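Side-chain contacts in ricin B-related lectin (Polyporus squamosus, PDB 5MUA), which binds galactose through a ricin-type lectin domain and calcium through a papain-like protease domain that is captured here with the inhibitor E-64: residues W252-R256 with G257-T261; L180-T183 with R184-S188. All blocks are in the same frame, centred on the assembly; numbering follows the deposited sequence.

Both contacts are local and belong to the papain-like part of the chain. Contact 1 closes the connection between strands 246-255 and 261-266, whereas contact 2 starts helix 184-194; their centres lie about 11 Å apart. Each runs from buried to exposed residues: Val254 in contact 1 and Leu182, Gln186 and Ile187 in contact 2 are buried, while Asn258 and Arg184 are exposed. Their chemistry differs. Contact 1 relies on backbone carbonyls, bent bonds and a water, contact 2 on a reciprocal capping box with one nearly straight arm. They join directly through a salt bridge, Glu255 OE2 to Arg184 NH2 (2.9 Å), and a probable hydrogen bond from Arg256 NE to Val181 O (2.8 Å).

Contact 1. Residues W252-R256 with G257-T261; sequences WFVER and GNFST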
loop_
_atom_site.group_PDB
_atom_site.type_symbol
_atom_site.label_atom_id
_atom_site.label_comp_id
_atom_site.label_asym_id
_atom_site.label_seq_id
_atom_site.Cartn_x
_atom_site.Cartn_y
_atom_site.Cartn_z
ATOM N N TRP B 252 -11.250 2.464 5.724
ATOM C CA TRP B 252 -12.672 2.334 5.829
ATOM C C TRP B 252 -13.160 1.071 5.144
ATOM O O TRP B 252 -12.498 0.530 4.232
ATOM C CB TRP B 252 -13.408 3.505 5.286
ATOM C CG TRP B 252 -13.211 3.779 3.795
ATOM C CD1 TRP B 252 -12.228 4.563 3.233
ATOM C CD2 TRP B 252 -14.037 3.338 2.711
ATOM N NE1 TRP B 252 -12.394 4.597 1.846
ATOM C CE2 TRP B 252 -13.518 3.885 1.520
ATOM C CE3 TRP B 252 -15.171 2.511 2.631
ATOM C CZ2 TRP B 252 -14.040 3.584 0.283
ATOM C CZ3 TRP B 252 -15.717 2.268 1.397
ATOM C CH2 TRP B 252 -15.172 2.811 0.246
ATOM N N PHE B 253 -14.348 0.669 5.564
ATOM C CA PHE B 253 -14.917 -0.594 5.199
ATOM C C PHE B 253 -16.442 -0.464 5.200
ATOM O O PHE B 253 -17.032 0.546 5.692
ATOM C CB PHE B 253 -14.543 -1.645 6.274
ATOM C CG PHE B 253 -13.066 -1.924 6.375
ATOM C CD1 PHE B 253 -12.444 -2.773 5.459
ATOM C CD2 PHE B 253 -12.316 -1.370 7.361
ATOM C CE1 PHE B 253 -11.056 -2.971 5.488
ATOM C CE2 PHE B 253 -10.941 -1.597 7.441
ATOM C CZ PHE B 253 -10.317 -2.407 6.508
ATOM N N VAL B 254 -17.082 -1.522 4.710
ATOM C CA VAL B 254 -18.527 -1.682 4.952
ATOM C C VAL B 254 -18.689 -2.891 5.783
ATOM O O VAL B 254 -17.820 -3.734 5.875
ATOM C CB VAL B 254 -19.420 -1.676 3.679
ATOM C CG1 VAL B 254 -19.181 -0.447 2.837
ATOM C CG2 VAL B 254 -19.210 -2.881 2.806
ATOM N N GLU B 255 -19.834 -2.961 6.457
ATOM C CA GLU B 255 -20.076 -3.950 7.482
ATOM C C GLU B 255 -20.807 -5.119 6.842
ATOM O O GLU B 255 -21.740 -4.924 6.093
ATOM C CB GLU B 255 -21.014 -3.350 8.576
ATOM C CG GLU B 255 -20.370 -2.315 9.502
ATOM C CD GLU B 255 -19.373 -2.965 10.417
ATOM O OE1 GLU B 255 -19.577 -4.114 10.844
ATOM O OE2 GLU B 255 -18.403 -2.334 10.749
ATOM N N ARG B 256 -20.424 -6.328 7.216
ATOM C CA ARG B 256 -21.232 -7.482 6.855
ATOM C C ARG B 256 -22.658 -7.503 7.287
ATOM O O ARG B 256 -23.510 -7.930 6.517
ATOM C CB ARG B 256 -20.577 -8.756 7.268
ATOM C CG ARG B 256 -20.026 -9.362 6.001
ATOM C CD ARG B 256 -19.505 -10.640 6.357
ATOM N NE ARG B 256 -18.335 -10.979 5.603
ATOM C CZ ARG B 256 -17.759 -12.145 5.774
ATOM N NH1 ARG B 256 -18.369 -13.032 6.597
ATOM N NH2 ARG B 256 -16.678 -12.444 5.072
ATOM N N GLY B 257 -22.923 -7.001 8.477
ATOM C CA GLY B 257 -24.343 -6.950 8.974
ATOM C C GLY B 257 -25.154 -5.891 8.307
ATOM O O GLY B 257 -26.390 -5.895 8.368
ATOM N N ASN B 258 -24.497 -4.923 7.666
ATOM C CA ASN B 258 -25.218 -3.894 6.973
ATOM C C ASN B 258 -24.310 -3.210 5.984
ATOM O O ASN B 258 -23.501 -2.328 6.369
ATOM C CB ASN B 258 -25.735 -2.838 7.953
ATOM C CG ASN B 258 -26.578 -1.771 7.271
ATOM O OD1 ASN B 258 -26.641 -1.614 6.029
ATOM N ND2 ASN B 258 -27.263 -1.032 8.094
ATOM N N PHE B 259 -24.499 -3.544 4.716
ATOM C CA PHE B 259 -23.530 -3.161 3.725
ATOM C C PHE B 259 -23.612 -1.661 3.438
ATOM O O PHE B 259 -22.730 -1.152 2.792
ATOM C CB PHE B 259 -23.782 -3.892 2.426
ATOM C CG PHE B 259 -23.518 -5.363 2.465
ATOM C CD1 PHE B 259 -22.297 -5.857 2.878
ATOM C CD2 PHE B 259 -24.457 -6.253 1.926
ATOM C CE1 PHE B 259 -22.014 -7.221 2.848
ATOM C CE2 PHE B 259 -24.178 -7.606 1.883
ATOM C CZ PHE B 259 -22.956 -8.090 2.345
ATOM N N SER B 260 -24.665 -0.998 3.885
ATOM C CA SER B 260 -24.806 0.456 3.711
ATOM C C SER B 260 -24.068 1.233 4.787
ATOM O O SER B 260 -23.942 2.444 4.692
ATOM C CB SER B 260 -26.280 0.852 3.723
ATOM O OG SER B 260 -26.906 0.371 2.584
ATOM N N THR B 261 -23.541 0.573 5.805
ATOM C CA THR B 261 -22.843 1.287 6.876
ATOM C C THR B 261 -21.349 1.371 6.491
ATOM O O THR B 261 -20.716 0.317 6.360
ATOM C CB THR B 261 -22.948 0.511 8.212
ATOM O OG1 THR B 261 -24.335 0.332 8.532
ATOM C CG2 THR B 261 -22.241 1.212 9.394
HETATM O O HOH W 1 -21.649 -6.017 10.769
#
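The connection between antiparallel strands 246-255 and 261-266 brings Glu255 against Asn258, Phe259 and Thr261, and contains a type I beta turn from Asn258 to Thr261. Asn258 N donates to Glu255 O (3.2 Å), approaching well above the carbonyl plane at an N-H...O angle of 138°. The same oxygen lies 3.4 Å from Phe259 CD1, oblique to the ring, while Arg256 O sits over one ring face, offset toward the rim. With Phe259 CG anti to its own carbonyl carbon (chi1 -69°), the ring turns back toward the strand, and its CD1 meets Val254 CG2 at 4.3 Å. The Glu255 side chain lies obliquely against Thr261, CG to CG2 4.0 Å. It then bends at chi2, and a water donates to Glu255 OE1 (water O to OE1 2.8 Å) and accepts from Gly257 N. OE2, besides its salt bridge to Arg184, is hydrogen-bonded to Thr263 OG1. Within the turn, Asn258 OD1 accepts from Ser260 N (3.0 Å), an Asx turn. At this end of the strand pair the bond from Glu255 N to Thr261 O is weak, 3.4 Å long and bent to 134°. The turn thus holds itself by its own bonds, with Glu255 tied to this connection through O, N and, by way of the water, OE1; the Arg184 guanidinium probably favours an ionised Glu255 carboxylate.

Contact 2. Residues L180-T183 with R184-S188; sequences LVLT and RDQIS
Thr183 and Gln186 cross obliquely at the first turn of helix 184-194 and exchange hydrogen bonds as a capping box. Thr183 is the N-cap: its OG1 stands between its own backbone N and carbonyl carbon (chi1 63°), a torsion that aims the hydroxyl oxygen at the opening turn, where it accepts from Gln186 N (3.0 Å, N-H...O angle 152°). In return, the Gln186 chain, extended beyond CG, reaches back across the threonine to its backbone N. Gln186 OE1 accepts a hydrogen bond from Thr183 N at 2.9 Å, nearly straight (170°), although the donor stands above the carboxamide plane. On the way the glutamine passes close to the hydroxyl, with CG 3.2 Å from Thr183 OG1. The first backbone bond of the helix runs from Ile187 N to Thr183 O (2.9 Å), so backbone and side chain of Thr183 both serve the first turn.

Leu182 meets the same amide from another direction, its side chain crossing that of Gln186 at about a right angle and placing CD2 3.5 Å from OE1. Its CB also rests on Ile187 CG1 (3.8 Å), giving the cap an apolar flank.

Around this turn, Leu182 packs on Val219 and Trp222 and Ile187 on Phe215, all of helix 208-226. Ile187 also touches Phe253 of strand 246-255 and Phe265 of strand 261-266, so the beginning of helix 184-194 packs against both helix 208-226 and these two strands.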
loop_
_atom_site.group_PDB
_atom_site.type_symbol
_atom_site.label_atom_id
_atom_site.label_comp_id
_atom_site.label_asym_id
_atom_site.label_seq_id
_atom_site.Cartn_x
_atom_site.Cartn_y
_atom_site.Cartn_z
ATOM N N LEU B 180 -15.085 -8.772 -1.814
ATOM C CA LEU B 180 -15.382 -9.484 -0.554
ATOM C C LEU B 180 -15.365 -8.493 0.593
ATOM O O LEU B 180 -14.450 -7.667 0.725
ATOM C CB LEU B 180 -14.425 -10.613 -0.254
ATOM C CG LEU B 180 -14.576 -11.339 1.103
ATOM C CD1 LEU B 180 -15.962 -12.023 1.071
ATOM C CD2 LEU B 180 -13.465 -12.389 1.218
ATOM N N VAL B 181 -16.395 -8.557 1.399
ATOM C CA VAL B 181 -16.493 -7.718 2.597
ATOM C C VAL B 181 -15.942 -8.584 3.724
ATOM O O VAL B 181 -16.469 -9.656 4.044
ATOM C CB VAL B 181 -17.964 -7.303 2.894
ATOM C CG1 VAL B 181 -18.106 -6.619 4.251
ATOM C CG2 VAL B 181 -18.537 -6.428 1.796
ATOM N N LEU B 182 -14.870 -8.101 4.368
ATOM C CA LEU B 182 -14.234 -8.831 5.438
ATOM C C LEU B 182 -14.941 -8.640 6.754
ATOM O O LEU B 182 -15.581 -7.616 6.968
ATOM C CB LEU B 182 -12.793 -8.307 5.632
ATOM C CG LEU B 182 -11.970 -8.548 4.358
ATOM C CD1 LEU B 182 -10.663 -7.805 4.554
ATOM C CD2 LEU B 182 -11.712 -10.031 4.074
ATOM N N THR B 183 -14.705 -9.575 7.664
ATOM C CA THR B 183 -15.151 -9.426 9.042
ATOM C C THR B 183 -14.142 -8.620 9.834
ATOM O O THR B 183 -12.965 -8.456 9.454
ATOM C CB THR B 183 -15.279 -10.783 9.762
ATOM O OG1 THR B 183 -14.012 -11.425 9.843
ATOM C CG2 THR B 183 -16.301 -11.746 9.019
ATOM N N ARG B 184 -14.627 -8.148 10.987
ATOM C CA ARG B 184 -13.699 -7.520 11.924
ATOM C C ARG B 184 -12.601 -8.407 12.402
ATOM O O ARG B 184 -11.436 -7.999 12.558
ATOM C CB ARG B 184 -14.471 -6.820 13.067
ATOM C CG ARG B 184 -15.070 -5.531 12.558
ATOM C CD ARG B 184 -15.594 -4.657 13.679
ATOM N NE ARG B 184 -16.442 -3.559 13.207
ATOM C CZ ARG B 184 -16.839 -2.532 13.982
ATOM N NH1 ARG B 184 -16.410 -2.413 15.254
ATOM N NH2 ARG B 184 -17.665 -1.619 13.493
ATOM N N ASP B 185 -12.900 -9.667 12.624
ATOM C CA ASP B 185 -11.862 -10.571 13.028
ATOM C C ASP B 185 -10.799 -10.657 12.005
ATOM O O ASP B 185 -9.602 -10.696 12.324
ATOM C CB ASP B 185 -12.448 -11.956 13.312
ATOM C CG ASP B 185 -13.211 -12.024 14.645
ATOM O OD1 ASP B 185 -13.055 -11.187 15.524
ATOM O OD2 ASP B 185 -13.966 -13.003 14.809
ATOM N N GLN B 186 -11.209 -10.681 10.733
ATOM C CA GLN B 186 -10.246 -10.809 9.677
ATOM C C GLN B 186 -9.387 -9.535 9.511
ATOM O O GLN B 186 -8.161 -9.650 9.411
ATOM C CB GLN B 186 -10.941 -11.124 8.367
ATOM C CG GLN B 186 -11.494 -12.568 8.330
ATOM C CD GLN B 186 -12.569 -12.741 7.276
ATOM O OE1 GLN B 186 -13.089 -11.757 6.735
ATOM N NE2 GLN B 186 -12.954 -13.969 7.022
ATOM N N ILE B 187 -10.039 -8.376 9.508
ATOM C CA ILE B 187 -9.371 -7.084 9.436
ATOM C C ILE B 187 -8.399 -6.982 10.564
ATOM O O ILE B 187 -7.221 -6.676 10.369
ATOM C CB ILE B 187 -10.365 -5.922 9.446
ATOM C CG1 ILE B 187 -11.145 -5.929 8.098
ATOM C CG2 ILE B 187 -9.662 -4.586 9.515
ATOM C CD1 ILE B 187 -12.478 -5.231 8.269
ATOM N N SER B 188 -8.862 -7.222 11.774
ATOM C CA SER B 188 -7.964 -7.194 12.887
ATOM C C SER B 188 -6.793 -8.171 12.838
ATOM O O SER B 188 -5.691 -7.813 13.272
ATOM C CB SER B 188 -8.742 -7.322 14.192
ATOM O OG SER B 188 -9.466 -6.136 14.372
#